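Local coordinates for CurF (Lyngbya majuscula, PDB 2Q35), which probably catalyses, as a crotonase-family ECH2 lyase domain, the decarboxylation step that accompanies beta-branching of a growing polyketide chain, at residues Asp88-Ile93 with Ser195-Leu200; Val50-Gly55 with Asn183-Leu188; Tyr56-Ser61 with Val176-Val181; Met18-Ser23 with Pro29-Gly34; Thr125-Tyr130 with Gly136-Ile141. The protein carries 1 engineered substitution. All blocks are in the same frame, centred on the assembly; numbering follows the deposited sequence.

Interaction 1: residues Asp88-Ile93 with Ser195-Leu200; sequences DCEIPI and SPRLSL
R197 lays one face of its guanidinium over the CG2 methyl of I91, the nearest approach being 3.9 Å from NH2 to CG2. The arginine reaches this far because its chain is fully extended from CG to NE, with CG anti to the backbone N (chi1 -170°), so that a residue in the first turn of helix 197-230 spans the gap to the loop 88-93. At the rim of the same flat group stands E90. Its OE2 lies close to the guanidinium plane and takes a salt-bridge hydrogen bond from R197 NH2 at 3.0 Å, nearly straight at 158°. The oxygen is met on its anti side, and the carboxylate is turned steeply, 73°, against the guanidinium. The side chains cross at about a right angle, and a single OE2-NH2 bond takes the place of a paired, coplanar bridge. A second bond, from R197 NE to the carbonyl of Y48, grips the group at another nitrogen and should limit its rotation, while I91 supports the face.

Deeper in, the contact becomes apolar. P92 and L200 point toward each other's segments, and P92 CD meets L200 CB at 4.2 Å. Both of these residues also rest on I192 near the end of helix 178-192, and P92 touches Y156 of the second subunit as well. The loop runs from helix 83-87 into strand 93-97, bordered by the start of helix 197-230 and by helix 29-44, where I91 touches V42; it also lies at a subunit interface.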
# COMPACT_ATOMS: atom_id res chain seq x y z
N ASP A 88 15.61 17.75 -5.16
CA ASP A 88 15.78 19.17 -4.83
C ASP A 88 14.78 20.09 -5.54
O ASP A 88 14.57 21.22 -5.09
CB ASP A 88 17.21 19.64 -5.07
CG ASP A 88 18.16 19.26 -3.93
OD1 ASP A 88 17.70 18.69 -2.90
OD2 ASP A 88 19.36 19.55 -4.06
N CYS A 89 14.17 19.63 -6.62
CA CYS A 89 13.23 20.47 -7.37
C CYS A 89 11.98 20.70 -6.50
O CYS A 89 11.39 19.74 -5.99
CB CYS A 89 12.83 19.74 -8.65
SG CYS A 89 11.62 20.70 -9.64
N GLU A 90 11.59 21.96 -6.32
CA GLU A 90 10.54 22.28 -5.35
C GLU A 90 9.13 22.27 -5.90
O GLU A 90 8.16 22.36 -5.13
CB GLU A 90 10.83 23.61 -4.65
CG GLU A 90 10.57 24.82 -5.53
CD GLU A 90 10.90 26.15 -4.87
OE1 GLU A 90 11.17 26.20 -3.64
OE2 GLU A 90 10.88 27.17 -5.60
N ILE A 91 9.02 22.17 -7.22
CA ILE A 91 7.70 22.07 -7.88
C ILE A 91 7.43 20.64 -8.34
O ILE A 91 8.36 19.86 -8.54
CB ILE A 91 7.54 23.08 -9.05
CG1 ILE A 91 8.68 22.94 -10.07
CG2 ILE A 91 7.44 24.53 -8.48
CD1 ILE A 91 8.38 23.65 -11.39
N PRO A 92 6.14 20.27 -8.47
CA PRO A 92 5.84 18.89 -8.87
C PRO A 92 6.43 18.48 -10.22
O PRO A 92 6.49 19.29 -11.17
CB PRO A 92 4.30 18.87 -8.99
CG PRO A 92 3.81 20.16 -8.52
CD PRO A 92 4.95 21.08 -8.18
N ILE A 93 6.87 17.23 -10.28
CA ILE A 93 7.44 16.64 -11.48
C ILE A 93 6.60 15.44 -11.91
O ILE A 93 6.26 14.58 -11.07
CB ILE A 93 8.91 16.18 -11.24
CG1 ILE A 93 9.80 17.33 -10.80
CG2 ILE A 93 9.52 15.49 -12.51
CD1 ILE A 93 11.18 16.81 -10.31
N SER A 195 -3.48 25.42 -9.74
CA SER A 195 -3.28 25.90 -8.36
C SER A 195 -2.20 26.97 -8.30
O SER A 195 -1.29 26.98 -9.13
CB SER A 195 -2.85 24.74 -7.49
OG SER A 195 -3.90 23.80 -7.32
N PRO A 196 -2.27 27.83 -7.27
CA PRO A 196 -1.22 28.82 -7.04
C PRO A 196 0.11 28.12 -6.79
O PRO A 196 0.16 27.07 -6.10
CB PRO A 196 -1.68 29.54 -5.77
CG PRO A 196 -3.18 29.30 -5.68
CD PRO A 196 -3.36 27.93 -6.28
N ARG A 197 1.18 28.70 -7.32
CA ARG A 197 2.50 28.11 -7.16
C ARG A 197 2.86 27.92 -5.67
O ARG A 197 3.38 26.86 -5.30
CB ARG A 197 3.57 28.96 -7.85
CG ARG A 197 4.91 28.28 -7.93
CD ARG A 197 5.92 29.16 -8.60
NE ARG A 197 7.23 28.53 -8.76
CZ ARG A 197 8.15 28.45 -7.79
NH1 ARG A 197 7.87 28.89 -6.56
NH2 ARG A 197 9.31 27.88 -8.03
N LEU A 198 2.56 28.92 -4.85
CA LEU A 198 2.86 28.87 -3.41
C LEU A 198 2.26 27.62 -2.77
O LEU A 198 2.91 26.95 -1.97
CB LEU A 198 2.34 30.12 -2.66
CG LEU A 198 2.92 30.31 -1.25
CD1 LEU A 198 4.31 30.93 -1.31
CD2 LEU A 198 2.02 31.17 -0.36
N SER A 199 1.02 27.29 -3.17
CA SER A 199 0.32 26.14 -2.61
C SER A 199 0.92 24.83 -3.12
O SER A 199 1.04 23.85 -2.37
CB SER A 199 -1.17 26.21 -2.97
OG SER A 199 -1.79 27.33 -2.35
N LEU A 200 1.31 24.81 -4.39
CA LEU A 200 1.97 23.61 -4.96
C LEU A 200 3.28 23.30 -4.23
O LEU A 200 3.54 22.14 -3.87
CB LEU A 200 2.20 23.77 -6.45
CG LEU A 200 0.92 23.76 -7.30
CD1 LEU A 200 1.31 24.19 -8.74
CD2 LEU A 200 0.27 22.41 -7.29

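Interaction 2: residues Val50-Gly55 with Asn183-Leu188; sequences VVILTG and NYAQQL
I52 carries the apolar contact from the strand side, with its two branches divided between two successive helix residues. CG2, anti to the backbone N, meets the CB methyl of A185 at 4.0 Å. The longer branch, extended through CG1 (chi2 178°), sets CD1 against the base of Q186, 3.4 Å from its CA and 3.7 Å from its CG. The terminal methyl also lies 3.7 Å from the carbonyl oxygen of A185, so it presses on the helix backbone itself. I52 and A185 are nearest in register, at 6.9 Å between their CA atoms, and the small alanine is consistent with the close approach of helix and strand.

This is helix-on-sheet packing within the crotonase fold. Strand 50-54 lies in the mixed sheet between the parallel strands 13-18 and 93-97, helix 178-192 covers one face through I52, and helix 29-44 covers the other by way of V51 and L53. A185 also touches I94 and A96 on the neighbouring strand 93-97.

No hydrogen bond joins the two segments. Q186 lends only its aliphatic part to I52. Its amide end is held by a bond from NE2 to Q15 OE1 on strand 13-18, and OE1 accepts a weak one from N183 ND2 at 3.4 Å.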
# COMPACT_ATOMS: atom_id res chain seq x y z
N VAL A 50 4.95 23.22 -12.93
CA VAL A 50 4.98 21.74 -13.10
C VAL A 50 6.05 21.41 -14.11
O VAL A 50 6.15 22.08 -15.14
CB VAL A 50 3.60 21.17 -13.60
CG1 VAL A 50 3.65 19.65 -13.71
CG2 VAL A 50 2.45 21.57 -12.67
N VAL A 51 6.88 20.41 -13.81
CA VAL A 51 7.88 19.93 -14.76
C VAL A 51 7.44 18.56 -15.31
O VAL A 51 7.07 17.68 -14.53
CB VAL A 51 9.23 19.72 -14.06
CG1 VAL A 51 10.20 18.99 -15.00
CG2 VAL A 51 9.80 21.05 -13.59
N ILE A 52 7.45 18.39 -16.64
CA ILE A 52 7.28 17.09 -17.24
C ILE A 52 8.64 16.62 -17.72
O ILE A 52 9.26 17.26 -18.59
CB ILE A 52 6.27 17.17 -18.42
CG1 ILE A 52 4.91 17.63 -17.86
CG2 ILE A 52 6.12 15.78 -19.11
CD1 ILE A 52 3.85 17.79 -18.89
N LEU A 53 9.13 15.53 -17.14
CA LEU A 53 10.41 14.95 -17.55
C LEU A 53 10.18 13.78 -18.50
O LEU A 53 9.45 12.86 -18.18
CB LEU A 53 11.17 14.47 -16.31
CG LEU A 53 12.54 13.80 -16.51
CD1 LEU A 53 13.56 14.72 -17.20
CD2 LEU A 53 13.09 13.28 -15.16
N THR A 54 10.84 13.80 -19.65
CA THR A 54 10.57 12.76 -20.64
C THR A 54 11.85 12.45 -21.43
O THR A 54 12.86 13.16 -21.33
CB THR A 54 9.38 13.14 -21.54
OG1 THR A 54 8.84 11.97 -22.18
CG2 THR A 54 9.76 14.19 -22.60
N GLY A 55 11.79 11.37 -22.21
CA GLY A 55 12.88 10.94 -23.09
C GLY A 55 12.65 11.26 -24.56
O GLY A 55 11.97 12.24 -24.92
N ASN A 183 1.26 13.09 -23.96
CA ASN A 183 -0.02 13.79 -23.90
C ASN A 183 -0.74 13.61 -22.55
O ASN A 183 -1.30 14.56 -22.02
CB ASN A 183 -0.97 13.32 -25.03
CG ASN A 183 -0.48 13.68 -26.43
OD1 ASN A 183 -0.85 13.01 -27.45
ND2 ASN A 183 0.31 14.74 -26.53
N TYR A 184 -0.72 12.39 -22.01
CA TYR A 184 -1.38 12.10 -20.75
C TYR A 184 -0.71 12.95 -19.66
O TYR A 184 -1.41 13.59 -18.87
CB TYR A 184 -1.30 10.61 -20.41
CG TYR A 184 -2.00 10.25 -19.12
CD1 TYR A 184 -1.42 10.55 -17.89
CD2 TYR A 184 -3.27 9.64 -19.11
CE1 TYR A 184 -2.05 10.25 -16.70
CE2 TYR A 184 -3.91 9.32 -17.90
CZ TYR A 184 -3.27 9.64 -16.69
OH TYR A 184 -3.82 9.36 -15.46
N ALA A 185 0.62 12.95 -19.66
CA ALA A 185 1.40 13.72 -18.66
C ALA A 185 1.10 15.21 -18.78
O ALA A 185 0.93 15.91 -17.76
CB ALA A 185 2.90 13.47 -18.81
N GLN A 186 1.02 15.71 -20.01
CA GLN A 186 0.77 17.12 -20.24
C GLN A 186 -0.60 17.51 -19.72
O GLN A 186 -0.77 18.57 -19.10
CB GLN A 186 0.90 17.47 -21.73
CG GLN A 186 2.34 17.36 -22.25
CD GLN A 186 2.44 17.36 -23.77
OE1 GLN A 186 1.45 17.13 -24.46
NE2 GLN A 186 3.63 17.60 -24.29
N GLN A 187 -1.59 16.65 -19.95
CA GLN A 187 -2.95 16.91 -19.47
C GLN A 187 -3.02 16.97 -17.96
O GLN A 187 -3.66 17.87 -17.39
CB GLN A 187 -3.94 15.89 -20.05
CG GLN A 187 -4.14 16.07 -21.55
CD GLN A 187 -5.13 15.10 -22.16
OE1 GLN A 187 -6.04 14.60 -21.49
NE2 GLN A 187 -4.96 14.85 -23.46
N LEU A 188 -2.35 16.01 -17.30
CA LEU A 188 -2.28 15.99 -15.85
C LEU A 188 -1.56 17.25 -15.36
O LEU A 188 -2.00 17.87 -14.38
CB LEU A 188 -1.55 14.72 -15.37
CG LEU A 188 -1.27 14.59 -13.86
CD1 LEU A 188 -2.55 14.68 -13.01
CD2 LEU A 188 -0.50 13.29 -13.63

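Interaction 3: residues Tyr56-Ser61 with Val176-Val181; sequences YGNYFS and VSRQDV
G57 and N58 form the corner of a type II' beta turn from Y56 to Y59, closed by backbone bonds in both directions (Y56 N to Y59 O 3.1 Å, Y59 N to Y56 O 3.0 Å), and this corner faces R178 at the start of helix 178-192. G57 has the positive phi, 53°, that such a turn needs at its first corner and that glycine readily adopts.

R178 points toward the turn, and its chain bends at chi2 and chi3, which brings one face of the guanidinium to the amide oxygen of N58. N58 OD1 sits above that face, offset toward the rim and 3.5 Å from NH2. The angle is too poor for a hydrogen bond, and the amide and guanidinium planes are inclined by 48°. Farther back along the arginine, CD passes 4.1 Å from G57 O, an oxygen already bonded to Q98 NE2.

The polar link is water-mediated, through a water at the edge of the guanidinium and in its plane. It accepts from R178 NH2 at 2.6 Å and donates to N58 O at 2.9 Å, thereby bridging side chain and turn backbone. At the other end of the residue, R178 N is bonded to E120 OE1.

Such chemistry, an amide oxygen over the face of a cation together with a single water bridge, implies a mainly electrostatic, hydrated surface contact with little apolar burial.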
# COMPACT_ATOMS: atom_id res chain seq x y z
N TYR A 56 13.22 10.42 -25.42
CA TYR A 56 13.08 10.55 -26.86
C TYR A 56 12.90 9.14 -27.41
O TYR A 56 13.50 8.16 -26.89
CB TYR A 56 14.36 11.14 -27.45
CG TYR A 56 15.46 10.11 -27.62
CD1 TYR A 56 16.31 9.79 -26.56
CD2 TYR A 56 15.63 9.43 -28.83
CE1 TYR A 56 17.31 8.81 -26.69
CE2 TYR A 56 16.63 8.46 -28.97
CZ TYR A 56 17.46 8.16 -27.90
OH TYR A 56 18.46 7.21 -28.05
N GLY A 57 12.13 9.03 -28.49
CA GLY A 57 12.02 7.75 -29.18
C GLY A 57 11.64 6.64 -28.22
O GLY A 57 10.68 6.76 -27.46
N ASN A 58 12.43 5.57 -28.25
CA ASN A 58 12.14 4.33 -27.52
C ASN A 58 12.65 4.31 -26.08
O ASN A 58 12.47 3.29 -25.41
CB ASN A 58 12.73 3.13 -28.25
CG ASN A 58 11.97 2.79 -29.52
OD1 ASN A 58 10.76 3.02 -29.61
ND2 ASN A 58 12.67 2.23 -30.49
N TYR A 59 13.29 5.39 -25.64
CA TYR A 59 14.01 5.41 -24.36
C TYR A 59 13.60 6.56 -23.46
O TYR A 59 13.61 7.73 -23.88
CB TYR A 59 15.52 5.51 -24.59
CG TYR A 59 16.07 4.35 -25.36
CD1 TYR A 59 16.36 3.16 -24.72
CD2 TYR A 59 16.24 4.44 -26.74
CE1 TYR A 59 16.84 2.06 -25.44
CE2 TYR A 59 16.72 3.36 -27.47
CZ TYR A 59 17.01 2.18 -26.81
OH TYR A 59 17.51 1.12 -27.55
N PHE A 60 13.25 6.21 -22.23
CA PHE A 60 13.15 7.21 -21.19
C PHE A 60 14.56 7.42 -20.60
O PHE A 60 15.14 8.48 -20.75
CB PHE A 60 12.12 6.85 -20.11
CG PHE A 60 12.12 7.82 -18.95
CD1 PHE A 60 11.53 9.06 -19.09
CD2 PHE A 60 12.75 7.49 -17.72
CE1 PHE A 60 11.51 10.00 -18.01
CE2 PHE A 60 12.76 8.43 -16.64
CZ PHE A 60 12.14 9.68 -16.81
N SER A 61 15.08 6.39 -19.93
CA SER A 61 16.44 6.45 -19.37
C SER A 61 17.04 5.05 -19.20
O SER A 61 16.40 4.15 -18.66
CB SER A 61 16.42 7.18 -18.02
OG SER A 61 17.74 7.13 -17.45
N VAL A 176 -0.23 3.68 -20.48
CA VAL A 176 -0.95 3.98 -21.73
C VAL A 176 -0.08 3.73 -22.95
O VAL A 176 1.12 3.48 -22.83
CB VAL A 176 -1.55 5.43 -21.76
CG1 VAL A 176 -2.46 5.68 -20.54
CG2 VAL A 176 -0.44 6.52 -21.79
N SER A 177 -0.68 3.73 -24.14
CA SER A 177 0.11 3.44 -25.32
C SER A 177 1.20 4.48 -25.46
O SER A 177 1.01 5.65 -25.11
CB SER A 177 -0.77 3.48 -26.57
OG SER A 177 -1.94 2.71 -26.38
N ARG A 178 2.34 4.04 -25.99
CA ARG A 178 3.51 4.89 -26.14
C ARG A 178 3.19 6.26 -26.73
O ARG A 178 3.64 7.27 -26.20
CB ARG A 178 4.59 4.15 -26.95
CG ARG A 178 5.51 5.06 -27.76
CD ARG A 178 6.96 5.10 -27.25
NE ARG A 178 7.63 3.80 -27.15
CZ ARG A 178 7.47 2.77 -27.99
NH1 ARG A 178 6.65 2.87 -29.03
NH2 ARG A 178 8.13 1.64 -27.79
N GLN A 179 2.41 6.30 -27.83
CA GLN A 179 2.07 7.57 -28.49
C GLN A 179 1.18 8.51 -27.66
O GLN A 179 0.96 9.67 -28.04
CB GLN A 179 1.40 7.32 -29.85
CG GLN A 179 -0.07 6.86 -29.74
CD GLN A 179 -0.56 6.05 -30.95
OE1 GLN A 179 -0.30 6.40 -32.11
NE2 GLN A 179 -1.27 4.95 -30.67
N ASP A 180 0.67 8.01 -26.52
CA ASP A 180 -0.20 8.79 -25.64
C ASP A 180 0.44 9.19 -24.33
O ASP A 180 -0.16 9.97 -23.56
CB ASP A 180 -1.44 7.98 -25.29
CG ASP A 180 -2.34 7.69 -26.51
OD1 ASP A 180 -2.29 8.47 -27.48
OD2 ASP A 180 -3.06 6.68 -26.49
N VAL A 181 1.61 8.61 -24.03
CA VAL A 181 2.26 8.88 -22.73
C VAL A 181 2.52 10.36 -22.43
O VAL A 181 2.11 10.87 -21.38
CB VAL A 181 3.55 8.05 -22.59
CG1 VAL A 181 4.38 8.52 -21.34
CG2 VAL A 181 3.24 6.55 -22.50
O HOH W 1 10.06 1.91 -26.13

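Interaction 4: residues Met18-Ser23 with Pro29-Gly34; sequences MKDESS and PSIVEG
M18, the last residue of strand 13-18, touches I31 with the root of its side chain: CB lies 3.9 Å from I31 CD1. Beyond CG the methionine leads away from the helix, and the two side chains cross at about a right angle. K19 turns outward, leaving its backbone beside the same methyl.

D20 supplies the closest approach. Its CB rests on I31 CG1 at 3.5 Å and on CD1 at 3.7 Å, while CG, anti to the backbone N (chi1 -174°), carries the carboxylate past the isoleucine toward the start of helix 29-44. There OD2 comes within 3.6 Å of S30 OG, although its firmer partner in the helix approach is S28 OG.

S22 and S23 then fold back on the same aspartate. S22 OG donates to D20 OD1 at 2.7 Å, on the syn side. S23 OG donates to D20 OD2, also at 2.7 Å, but from above the carboxylate plane, 65° out of it. With S28 as well, three hydroxyls grip this buried carboxylate, which would probably favour its charged form, and the backbone bond from S23 N to D20 O tightens the turn.

The contact ties together the first half of a beta-alpha-beta crossover, in which strand 13-18, helix 29-44 and the parallel neighbouring strand 50-54 follow one another, as expected for the crotonase fold.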
# COMPACT_ATOMS: atom_id res chain seq x y z
N MET A 18 15.04 14.59 -22.44
CA MET A 18 16.36 13.96 -22.57
C MET A 18 16.50 13.31 -23.93
O MET A 18 15.69 12.47 -24.31
CB MET A 18 16.57 12.88 -21.49
CG MET A 18 16.59 13.41 -20.06
SD MET A 18 16.59 12.12 -18.80
CE MET A 18 14.98 11.37 -19.02
N LYS A 19 17.56 13.69 -24.65
CA LYS A 19 17.80 13.13 -25.98
C LYS A 19 19.30 12.97 -26.23
O LYS A 19 19.89 13.66 -27.05
CB LYS A 19 17.10 13.98 -27.06
CG LYS A 19 17.14 13.36 -28.47
CD LYS A 19 16.45 14.26 -29.48
CE LYS A 19 16.45 13.60 -30.85
NZ LYS A 19 15.72 14.43 -31.85
N ASP A 20 19.91 12.06 -25.47
CA ASP A 20 21.27 11.65 -25.76
C ASP A 20 21.16 10.34 -26.52
O ASP A 20 21.27 9.25 -25.95
CB ASP A 20 22.10 11.47 -24.49
CG ASP A 20 23.57 11.16 -24.78
OD1 ASP A 20 24.00 11.31 -25.94
OD2 ASP A 20 24.29 10.78 -23.84
N GLU A 21 20.95 10.46 -27.83
CA GLU A 21 20.81 9.29 -28.67
C GLU A 21 22.03 8.37 -28.60
O GLU A 21 21.88 7.16 -28.63
CB GLU A 21 20.52 9.70 -30.12
CG GLU A 21 19.32 10.61 -30.25
CD GLU A 21 18.91 10.81 -31.68
OE1 GLU A 21 19.27 11.86 -32.26
OE2 GLU A 21 18.23 9.91 -32.24
N SER A 22 23.23 8.94 -28.49
CA SER A 22 24.45 8.13 -28.44
C SER A 22 24.52 7.16 -27.25
O SER A 22 25.13 6.09 -27.34
CB SER A 22 25.71 9.00 -28.53
OG SER A 22 25.61 10.17 -27.72
N SER A 23 23.86 7.49 -26.14
CA SER A 23 23.89 6.62 -24.96
C SER A 23 22.51 6.04 -24.65
O SER A 23 22.34 5.35 -23.64
CB SER A 23 24.36 7.40 -23.73
OG SER A 23 23.34 8.29 -23.28
N PRO A 29 27.87 11.77 -19.07
CA PRO A 29 28.19 13.11 -18.54
C PRO A 29 27.31 14.23 -19.10
O PRO A 29 26.92 15.13 -18.36
CB PRO A 29 29.65 13.30 -18.95
CG PRO A 29 30.20 11.91 -19.00
CD PRO A 29 29.08 11.08 -19.57
N SER A 30 26.97 14.17 -20.38
CA SER A 30 26.14 15.22 -20.96
C SER A 30 24.69 15.18 -20.46
O SER A 30 24.05 16.22 -20.31
CB SER A 30 26.19 15.20 -22.48
OG SER A 30 25.63 14.02 -23.02
N ILE A 31 24.16 13.98 -20.19
CA ILE A 31 22.81 13.89 -19.61
C ILE A 31 22.80 14.46 -18.19
O ILE A 31 21.89 15.21 -17.81
CB ILE A 31 22.27 12.43 -19.63
CG1 ILE A 31 21.78 12.04 -21.03
CG2 ILE A 31 21.17 12.22 -18.55
CD1 ILE A 31 20.44 12.66 -21.46
N VAL A 32 23.80 14.09 -17.40
CA VAL A 32 23.86 14.55 -16.01
C VAL A 32 23.97 16.07 -15.99
O VAL A 32 23.20 16.75 -15.29
CB VAL A 32 25.05 13.86 -15.27
CG1 VAL A 32 25.28 14.49 -13.90
CG2 VAL A 32 24.77 12.37 -15.14
N GLU A 33 24.87 16.62 -16.81
CA GLU A 33 25.08 18.06 -16.84
C GLU A 33 23.86 18.79 -17.41
O GLU A 33 23.49 19.86 -16.93
CB GLU A 33 26.34 18.42 -17.62
CG GLU A 33 26.57 19.92 -17.81
CD GLU A 33 26.83 20.71 -16.50
OE1 GLU A 33 27.03 20.12 -15.41
OE2 GLU A 33 26.86 21.96 -16.60
N GLY A 34 23.22 18.21 -18.41
CA GLY A 34 22.07 18.86 -19.00
C GLY A 34 20.85 18.84 -18.08
O GLY A 34 20.06 19.79 -18.04

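Interaction 5: residues Thr125-Tyr130 with Gly136-Ile141; sequences TNFMKY and GATSLI
T138 divides its two branches between T125 and F127. With CG2 anti to the backbone N and OG1 anti to the carbonyl carbon (chi1 -69°), the methyl goes to T125 and the hydroxyl to the phenyl ring. The methyl contact is tip to tip: T138 CG2 and T125 CG2 stand 4.0 Å apart, and the two threonine side chains meet at an oblique angle. On the other branch, OG1 approaches the F127 ring obliquely, 3.5 Å from CE2 and 3.8 Å from CZ. F127 and T138 slide past each other in opposite directions, which sets the CE2-CZ side of the ring beside the hydroxyl.

No hydrogen bond spans the two segments. The buried hydroxyl of T138 is instead satisfied by the carbonyl of V135 within the connecting loop, which fixes OG1 beside the aromatic ring and leaves the methyl for T125. The beginning of the helix is held in turn by E222, whose two carboxylate oxygens receive the backbone N-H groups of T138 and S139. F127 packs also on F132 and P134, and a glycerol lies about 4 Å from its side chain, probably a crystallisation component lodged next to this loop.

Both partners sit where the chain passes from strand 122-124 through the short helix 127-130 into helix 138-146. Helices 104-110 and 148-157 pack against the two threonines, with L106 and I155 on T125 and L107 and I155 on T138, while S139 OG bonds H206 of the third subunit.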
# COMPACT_ATOMS: atom_id res chain seq x y z
N THR A 125 14.42 -3.11 -12.73
CA THR A 125 15.46 -2.79 -11.73
C THR A 125 16.42 -3.95 -11.95
O THR A 125 16.23 -5.03 -11.36
CB THR A 125 14.92 -2.81 -10.28
OG1 THR A 125 14.15 -3.99 -10.05
CG2 THR A 125 14.05 -1.59 -9.96
N ASN A 126 17.38 -3.76 -12.85
CA ASN A 126 18.19 -4.86 -13.40
C ASN A 126 19.47 -5.19 -12.61
O ASN A 126 20.25 -6.05 -13.01
CB ASN A 126 18.53 -4.61 -14.87
CG ASN A 126 19.18 -3.28 -15.09
OD1 ASN A 126 19.57 -2.60 -14.13
ND2 ASN A 126 19.33 -2.89 -16.36
N PHE A 127 19.66 -4.54 -11.47
CA PHE A 127 20.84 -4.80 -10.67
C PHE A 127 21.09 -6.30 -10.47
O PHE A 127 22.18 -6.80 -10.74
CB PHE A 127 20.71 -4.08 -9.33
CG PHE A 127 20.20 -2.67 -9.44
CD1 PHE A 127 21.07 -1.63 -9.82
CD2 PHE A 127 18.87 -2.37 -9.18
CE1 PHE A 127 20.61 -0.31 -9.91
CE2 PHE A 127 18.41 -1.06 -9.27
CZ PHE A 127 19.29 -0.03 -9.65
N MET A 128 20.07 -7.02 -10.02
CA MET A 128 20.26 -8.43 -9.69
C MET A 128 20.43 -9.33 -10.92
O MET A 128 20.90 -10.47 -10.80
CB MET A 128 19.14 -8.95 -8.77
CG MET A 128 19.20 -8.35 -7.35
SD MET A 128 20.51 -9.09 -6.36
CE MET A 128 19.70 -10.58 -5.79
N LYS A 129 20.03 -8.81 -12.08
CA LYS A 129 20.32 -9.51 -13.34
C LYS A 129 21.82 -9.63 -13.54
O LYS A 129 22.32 -10.68 -13.94
CB LYS A 129 19.68 -8.81 -14.52
CG LYS A 129 20.02 -9.46 -15.89
CD LYS A 129 18.93 -9.24 -16.94
CE LYS A 129 17.91 -10.39 -16.98
NZ LYS A 129 16.71 -10.15 -17.89
N TYR A 130 22.54 -8.55 -13.24
CA TYR A 130 24.01 -8.58 -13.25
C TYR A 130 24.58 -9.33 -12.07
O TYR A 130 25.75 -9.70 -12.09
CB TYR A 130 24.59 -7.17 -13.21
CG TYR A 130 24.15 -6.27 -14.33
CD1 TYR A 130 24.44 -6.59 -15.66
CD2 TYR A 130 23.47 -5.09 -14.07
CE1 TYR A 130 24.06 -5.76 -16.69
CE2 TYR A 130 23.08 -4.23 -15.10
CZ TYR A 130 23.37 -4.58 -16.41
OH TYR A 130 22.99 -3.73 -17.43
N GLY A 136 20.62 3.58 -4.89
CA GLY A 136 19.69 4.66 -5.19
C GLY A 136 18.44 4.69 -4.34
O GLY A 136 17.50 5.44 -4.66
N ALA A 137 18.45 3.95 -3.22
CA ALA A 137 17.25 3.78 -2.38
C ALA A 137 16.16 3.10 -3.20
O ALA A 137 14.98 3.49 -3.16
CB ALA A 137 16.75 5.13 -1.80
N THR A 138 16.58 2.09 -3.96
CA THR A 138 15.65 1.32 -4.81
C THR A 138 14.51 0.70 -4.00
O THR A 138 13.34 0.78 -4.40
CB THR A 138 16.40 0.22 -5.60
OG1 THR A 138 17.22 0.84 -6.58
CG2 THR A 138 15.43 -0.72 -6.32
N SER A 139 14.85 0.03 -2.91
CA SER A 139 13.83 -0.66 -2.15
C SER A 139 12.86 0.34 -1.49
O SER A 139 11.65 0.14 -1.51
CB SER A 139 14.44 -1.63 -1.14
OG SER A 139 14.98 -0.99 0.00
N LEU A 140 13.40 1.43 -0.95
CA LEU A 140 12.55 2.45 -0.36
C LEU A 140 11.54 2.96 -1.38
O LEU A 140 10.32 2.95 -1.14
CB LEU A 140 13.39 3.63 0.17
CG LEU A 140 12.61 4.80 0.78
CD1 LEU A 140 11.97 4.41 2.10
CD2 LEU A 140 13.50 6.02 0.99
N ILE A 141 12.05 3.41 -2.51
CA ILE A 141 11.22 4.07 -3.52
C ILE A 141 10.27 3.07 -4.20
O ILE A 141 9.08 3.36 -4.34
CB ILE A 141 12.08 4.85 -4.52
CG1 ILE A 141 12.75 6.06 -3.84
CG2 ILE A 141 11.25 5.36 -5.69
CD1 ILE A 141 11.76 7.21 -3.38

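Overall arrangement
Interaction 4 closes first along the chain. The segments of interactions 1 and 2 then alternate, interaction 3 falls within the span of interaction 2, and interaction 5 lies within the spans of all three. Interactions 2 and 3 share helix 178-192, their centres 11 Å apart. Strand 50-54 links three contacts: V51 N bonds P92 O of interaction 1, and T54 O bonds M18 N of interaction 4. Y56 of interaction 3 packs against 18-23. Interaction 5 stands apart, about 28 Å from interaction 1 between centres and across the middle of the chain. Interactions 2 and 4 join strands of the main sheet, or their ends, to helices on its two faces, while interactions 1, 2 and 5 border neighbouring subunits of the trimer.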